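Local coordinates for oxidoreductase (Thermotoga maritima, PDB 1ZH8), which probably catalyses NADP(H)-dependent oxidation of an alcohol, or reduction of the matching carbonyl, on an unidentified substrate, at residues 196-208 with 315-327. Residues are numbered along the deposited sequence; the frame is centred on the assembly and turned at random. Where two conformers were deposited one is given.
Sequences LSDGGVHHAAAMR and QALKDLAFIEACV. With NAP (NADP nicotinamide-adenine-dinucleotide phosphate), chain D.
The guanidinium group of R208 is covered on one face by K318, whose CB stands 3.7 Å above its plane and over its centre, while Q315 and D319 meet it near the edge. Q315 OE1 accepts from R208 NH2 at 2.5 Å, a length to read with caution, and from R208 NH1 only weakly; the NH2 donor lies 44° out of the amide's carbonyl plane. R208 NH1 forms a salt bridge to D319 OD1 (2.9 Å), reaching the carboxylate from above its plane. A bend at chi3 (47°) in R208 turns the group across D319, and E213 takes its NE. An alanine at R208 would leave Q315 OE1 and E213 without their guanidinium partner and would probably leave the D319 carboxylate to R143 alone, which already pairs with OD2.

The F322 ring has C326 SG over one face, offset toward the rim, and meets the CB of A204 and the CE of M207 (selenomethionine) obliquely, M207 CE lying 3.9 Å from F322 CE2.

Where the axes approach to 8.2 Å, crossing at 114°, D319 and I323 act as knobs into holes: D319 among V201, A204, A205 and R208, I323 among L196, S197, G200 and V201. The CD1 of I323 lies 3.6 Å from G200 CA. L320 CD1 adds an apolar contact to V201 CG1.

On the cofactor side of helix 195-211, H202 presents its ring edge to the carboxamide of NADP, H202 CE1 lying 3.5 Å from NADP N7N, and E140 holds ND1. Helix 195-211 thus runs between the nicotinamide and helix 313-329, while M207 and F322 reach the mixed sheet of the C-terminal domain, M207 on strands 163-171 and 233-240, F322 on strand 214-222.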
loop_
_atom_site.group_PDB
_atom_site.type_symbol
_atom_site.label_atom_id
_atom_site.label_comp_id
_atom_site.label_asym_id
_atom_site.label_seq_id
_atom_site.Cartn_x
_atom_site.Cartn_y
_atom_site.Cartn_z
ATOM N N LEU A 196 -17.651 -0.374 -1.465
ATOM C CA LEU A 196 -16.471 0.060 -2.179
ATOM C C LEU A 196 -16.773 1.168 -3.192
ATOM O O LEU A 196 -15.985 2.125 -3.307
ATOM C CB LEU A 196 -15.724 -1.109 -2.813
ATOM C CG LEU A 196 -15.281 -2.217 -1.839
ATOM C CD1 LEU A 196 -14.500 -3.296 -2.607
ATOM C CD2 LEU A 196 -14.471 -1.653 -0.660
ATOM N N SER A 197 -17.898 1.081 -3.898
ATOM C CA SER A 197 -18.287 2.177 -4.790
ATOM C C SER A 197 -18.927 3.329 -4.028
ATOM O O SER A 197 -18.678 4.492 -4.321
ATOM C CB SER A 197 -19.308 1.696 -5.815
ATOM O OG SER A 197 -18.680 1.053 -6.889
ATOM N N ASP A 198 -19.762 2.985 -3.058
ATOM C CA ASP A 198 -20.517 3.961 -2.303
ATOM C C ASP A 198 -19.586 5.035 -1.711
ATOM O O ASP A 198 -19.779 6.225 -1.972
ATOM C CB ASP A 198 -21.373 3.240 -1.243
ATOM C CG ASP A 198 -22.146 4.187 -0.349
ATOM O OD1 ASP A 198 -22.369 5.357 -0.729
ATOM O OD2 ASP A 198 -22.528 3.750 0.755
ATOM N N GLY A 199 -18.567 4.612 -0.967
ATOM C CA GLY A 199 -17.593 5.532 -0.417
ATOM C C GLY A 199 -16.373 5.715 -1.297
ATOM O O GLY A 199 -15.673 6.710 -1.178
ATOM N N GLY A 200 -16.103 4.760 -2.184
ATOM C CA GLY A 200 -14.888 4.809 -3.015
ATOM C C GLY A 200 -14.830 5.945 -4.029
ATOM O O GLY A 200 -13.755 6.560 -4.224
ATOM N N VAL A 201 -15.966 6.251 -4.671
ATOM C CA VAL A 201 -16.005 7.389 -5.590
ATOM C C VAL A 201 -15.473 8.708 -4.943
ATOM O O VAL A 201 -14.739 9.458 -5.573
ATOM C CB VAL A 201 -17.370 7.524 -6.322
ATOM C CG1 VAL A 201 -17.605 6.282 -7.179
ATOM C CG2 VAL A 201 -18.541 7.741 -5.337
ATOM N N HIS A 202 -15.787 8.947 -3.670
ATOM C CA HIS A 202 -15.201 10.090 -2.943
ATOM C C HIS A 202 -13.678 10.083 -2.981
ATOM O O HIS A 202 -13.040 11.085 -3.346
ATOM C CB HIS A 202 -15.627 10.092 -1.473
ATOM C CG HIS A 202 -17.078 10.345 -1.275
ATOM N ND1 HIS A 202 -17.707 11.477 -1.750
ATOM C CD2 HIS A 202 -18.031 9.614 -0.653
ATOM C CE1 HIS A 202 -18.987 11.431 -1.426
ATOM N NE2 HIS A 202 -19.210 10.311 -0.762
ATOM N N HIS A 203 -13.099 8.949 -2.601
ATOM C CA HIS A 203 -11.654 8.820 -2.574
ATOM C C HIS A 203 -11.006 8.960 -3.974
ATOM O O HIS A 203 -9.975 9.632 -4.120
ATOM C CB HIS A 203 -11.271 7.539 -1.832
ATOM C CG HIS A 203 -12.095 7.303 -0.591
ATOM N ND1 HIS A 203 -12.653 6.079 -0.283
ATOM C CD2 HIS A 203 -12.515 8.156 0.378
ATOM C CE1 HIS A 203 -13.352 6.180 0.835
ATOM N NE2 HIS A 203 -13.283 7.429 1.260
ATOM N N ALA A 204 -11.615 8.383 -5.007
ATOM C CA ALA A 204 -11.090 8.546 -6.360
ATOM C C ALA A 204 -11.170 10.014 -6.773
ATOM O O ALA A 204 -10.239 10.563 -7.402
ATOM C CB ALA A 204 -11.865 7.665 -7.350
ATOM N N ALA A 205 -12.277 10.665 -6.402
ATOM C CA ALA A 205 -12.438 12.064 -6.732
ATOM C C ALA A 205 -11.249 12.861 -6.171
ATOM O O ALA A 205 -10.576 13.610 -6.907
ATOM C CB ALA A 205 -13.765 12.588 -6.221
ATOM N N ALA A 206 -10.942 12.623 -4.898
ATOM C CA ALA A 206 -9.858 13.349 -4.237
ATOM C C ALA A 206 -8.496 13.063 -4.855
ATOM O O ALA A 206 -7.728 13.983 -5.125
ATOM C CB ALA A 206 -9.848 13.079 -2.742
HETATM N N MSE A 207 -8.198 11.795 -5.107
HETATM C CA MSE A 207 -6.887 11.441 -5.664
HETATM C C MSE A 207 -6.717 12.047 -7.066
HETATM O O MSE A 207 -5.623 12.528 -7.421
HETATM C CB MSE A 207 -6.723 9.928 -5.683
HETATM C CG MSE A 207 -6.757 9.348 -4.282
HETATM SE SE MSE A 207 -6.436 7.432 -4.204
HETATM C CE MSE A 207 -8.293 6.754 -4.329
ATOM N N ARG A 208 -7.795 12.043 -7.854
ATOM C CA ARG A 208 -7.729 12.621 -9.192
ATOM C C ARG A 208 -7.574 14.144 -9.126
ATOM O O ARG A 208 -6.890 14.744 -9.960
ATOM C CB ARG A 208 -8.933 12.223 -10.063
ATOM C CG ARG A 208 -9.072 10.707 -10.323
ATOM C CD ARG A 208 -10.336 10.379 -11.154
ATOM N NE ARG A 208 -10.469 11.255 -12.317
ATOM C CZ ARG A 208 -11.372 12.229 -12.428
ATOM N NH1 ARG A 208 -12.246 12.436 -11.462
ATOM N NH2 ARG A 208 -11.406 13.000 -13.512
ATOM N N GLN A 315 -16.559 13.338 -15.051
ATOM C CA GLN A 315 -15.688 13.237 -13.862
ATOM C C GLN A 315 -16.148 12.118 -12.941
ATOM O O GLN A 315 -15.329 11.358 -12.401
ATOM C CB GLN A 315 -15.657 14.559 -13.080
ATOM C CG GLN A 315 -14.880 15.701 -13.750
ATOM C CD GLN A 315 -13.411 15.372 -13.860
ATOM O OE1 GLN A 315 -12.769 15.025 -12.865
ATOM N NE2 GLN A 315 -12.874 15.426 -15.088
ATOM N N ALA A 316 -17.464 12.012 -12.771
ATOM C CA ALA A 316 -18.015 11.054 -11.820
ATOM C C ALA A 316 -17.849 9.667 -12.402
ATOM O O ALA A 316 -17.609 8.697 -11.678
ATOM C CB ALA A 316 -19.474 11.339 -11.551
ATOM N N LEU A 317 -17.952 9.581 -13.727
ATOM C CA LEU A 317 -17.808 8.305 -14.383
ATOM C C LEU A 317 -16.372 7.812 -14.176
ATOM O O LEU A 317 -16.148 6.640 -13.869
ATOM C CB LEU A 317 -18.190 8.401 -15.859
ATOM C CG LEU A 317 -18.248 7.030 -16.549
ATOM C CD1 LEU A 317 -19.377 6.209 -16.002
ATOM C CD2 LEU A 317 -18.360 7.150 -18.078
ATOM N N LYS A 318 -15.412 8.724 -14.308
ATOM C CA LYS A 318 -14.008 8.392 -14.034
ATOM C C LYS A 318 -13.774 7.965 -12.582
ATOM O O LYS A 318 -12.978 7.068 -12.330
ATOM C CB LYS A 318 -13.070 9.542 -14.425
ATOM C CG LYS A 318 -13.017 9.801 -15.935
ATOM C CD LYS A 318 -12.345 11.147 -16.262
ATOM C CE LYS A 318 -12.127 11.254 -17.783
ATOM N NZ LYS A 318 -11.384 12.465 -18.194
ATOM N N ASP A 319 -14.481 8.577 -11.631
ATOM C CA ASP A 319 -14.366 8.123 -10.254
ATOM C C ASP A 319 -14.833 6.669 -10.136
ATOM O O ASP A 319 -14.171 5.829 -9.497
ATOM C CB ASP A 319 -15.191 8.978 -9.298
ATOM C CG ASP A 319 -14.796 10.438 -9.297
ATOM O OD1 ASP A 319 -13.610 10.756 -9.530
ATOM O OD2 ASP A 319 -15.700 11.268 -9.041
ATOM N N LEU A 320 -15.970 6.381 -10.763
ATOM C CA LEU A 320 -16.570 5.079 -10.634
ATOM C C LEU A 320 -15.662 4.046 -11.308
ATOM O O LEU A 320 -15.381 3.017 -10.721
ATOM C CB LEU A 320 -17.993 5.087 -11.199
ATOM C CG LEU A 320 -18.806 3.801 -11.079
ATOM C CD1 LEU A 320 -18.823 3.288 -9.653
ATOM C CD2 LEU A 320 -20.220 4.067 -11.524
ATOM N N ALA A 321 -15.165 4.364 -12.503
ATOM C CA ALA A 321 -14.221 3.509 -13.244
ATOM C C ALA A 321 -12.997 3.043 -12.427
ATOM O O ALA A 321 -12.608 1.872 -12.506
ATOM C CB ALA A 321 -13.766 4.207 -14.528
ATOM N N PHE A 322 -12.399 3.952 -11.658
ATOM C CA PHE A 322 -11.314 3.583 -10.758
ATOM C C PHE A 322 -11.751 2.452 -9.815
ATOM O O PHE A 322 -11.076 1.424 -9.719
ATOM C CB PHE A 322 -10.807 4.799 -9.951
ATOM C CG PHE A 322 -9.825 4.435 -8.861
ATOM C CD1 PHE A 322 -8.460 4.358 -9.130
ATOM C CD2 PHE A 322 -10.267 4.149 -7.574
ATOM C CE1 PHE A 322 -7.541 4.020 -8.138
ATOM C CE2 PHE A 322 -9.360 3.796 -6.566
ATOM C CZ PHE A 322 -7.993 3.736 -6.852
ATOM N N ILE A 323 -12.886 2.634 -9.138
ATOM C CA ILE A 323 -13.379 1.618 -8.210
ATOM C C ILE A 323 -13.786 0.346 -8.940
ATOM O O ILE A 323 -13.382 -0.754 -8.546
ATOM C CB ILE A 323 -14.543 2.138 -7.341
ATOM C CG1 ILE A 323 -14.076 3.333 -6.489
ATOM C CG2 ILE A 323 -15.084 1.034 -6.443
ATOM C CD1 ILE A 323 -12.989 2.988 -5.538
ATOM N N GLU A 324 -14.548 0.475 -10.021
ATOM C CA GLU A 324 -14.938 -0.723 -10.764
ATOM C C GLU A 324 -13.707 -1.543 -11.228
ATOM O O GLU A 324 -13.718 -2.763 -11.167
ATOM C CB GLU A 324 -15.866 -0.385 -11.923
ATOM C CG GLU A 324 -16.400 -1.624 -12.653
ATOM C CD GLU A 324 -17.599 -1.342 -13.546
ATOM O OE1 GLU A 324 -18.349 -0.361 -13.304
ATOM O OE2 GLU A 324 -17.796 -2.125 -14.490
ATOM N N ALA A 325 -12.643 -0.864 -11.646
ATOM C CA ALA A 325 -11.391 -1.545 -11.998
ATOM C C ALA A 325 -10.798 -2.341 -10.830
ATOM O O ALA A 325 -10.447 -3.505 -11.004
ATOM C CB ALA A 325 -10.372 -0.558 -12.539
ATOM N N CYS A 326 -10.689 -1.709 -9.659
ATOM C CA CYS A 326 -10.262 -2.373 -8.430
ATOM C C CYS A 326 -11.073 -3.606 -8.057
ATOM O O CYS A 326 -10.514 -4.623 -7.675
ATOM C CB CYS A 326 -10.348 -1.403 -7.267
ATOM S SG CYS A 326 -9.129 -0.094 -7.334
ATOM N N VAL A 327 -12.393 -3.501 -8.149
ATOM C CA VAL A 327 -13.307 -4.592 -7.816
ATOM C C VAL A 327 -13.049 -5.789 -8.700
ATOM O O VAL A 327 -13.016 -6.925 -8.218
ATOM C CB VAL A 327 -14.798 -4.156 -7.924
ATOM C CG1 VAL A 327 -15.742 -5.358 -7.899
ATOM C CG2 VAL A 327 -15.149 -3.220 -6.792
HETATM P PA NAP D . -31.554 6.493 2.084
HETATM O O1A NAP D . -31.630 6.994 3.481
HETATM O O2A NAP D . -32.039 5.112 1.927
HETATM O O5B NAP D . -32.318 7.537 1.136
HETATM C C5B NAP D . -32.964 7.095 -0.035
HETATM C C4B NAP D . -34.325 7.761 -0.096
HETATM O O4B NAP D . -34.929 7.530 -1.362
HETATM C C3B NAP D . -35.283 7.196 0.947
HETATM O O3B NAP D . -36.056 8.283 1.362
HETATM C C2B NAP D . -36.103 6.229 0.111
HETATM O O2B NAP D . -37.358 5.697 0.523
HETATM C C1B NAP D . -36.245 7.039 -1.160
HETATM N N9A NAP D . -36.675 6.199 -2.274
HETATM C C8A NAP D . -36.388 4.871 -2.497
HETATM N N7A NAP D . -36.976 4.504 -3.657
HETATM C C5A NAP D . -37.634 5.578 -4.166
HETATM C C6A NAP D . -38.400 5.773 -5.309
HETATM N N6A NAP D . -38.624 4.777 -6.149
HETATM N N1A NAP D . -38.934 7.006 -5.576
HETATM C C2A NAP D . -38.726 8.043 -4.699
HETATM N N3A NAP D . -37.979 7.858 -3.564
HETATM C C4A NAP D . -37.443 6.648 -3.306
HETATM O O3 NAP D . -30.031 6.539 1.604
HETATM P PN NAP D . -29.119 7.863 1.616
HETATM O O1N NAP D . -29.875 9.136 1.842
HETATM O O2N NAP D . -28.012 7.427 2.457
HETATM O O5D NAP D . -28.544 7.958 0.113
HETATM C C5D NAP D . -29.254 8.520 -0.977
HETATM C C4D NAP D . -28.250 9.026 -2.010
HETATM O O4D NAP D . -27.376 9.956 -1.381
HETATM C C3D NAP D . -27.372 7.885 -2.533
HETATM O O3D NAP D . -27.159 8.012 -3.919
HETATM C C2D NAP D . -26.056 8.041 -1.809
HETATM O O2D NAP D . -24.957 7.583 -2.569
HETATM C C1D NAP D . -26.026 9.540 -1.553
HETATM N N1N NAP D . -25.214 9.851 -0.379
HETATM C C2N NAP D . -24.146 10.686 -0.540
HETATM C C3N NAP D . -23.325 11.011 0.544
HETATM C C7N NAP D . -22.289 12.101 0.419
HETATM O O7N NAP D . -21.486 12.337 1.552
HETATM N N7N NAP D . -22.145 12.816 -0.713
HETATM C C4N NAP D . -23.617 10.475 1.805
HETATM C C5N NAP D . -24.723 9.630 1.966
HETATM C C6N NAP D . -25.519 9.322 0.858
HETATM P P2B NAP D . -38.415 6.142 1.652
HETATM O O1X NAP D . -39.359 7.209 1.138
HETATM O O2X NAP D . -37.714 6.687 2.875
HETATM O O3X NAP D . -39.169 4.869 1.969
#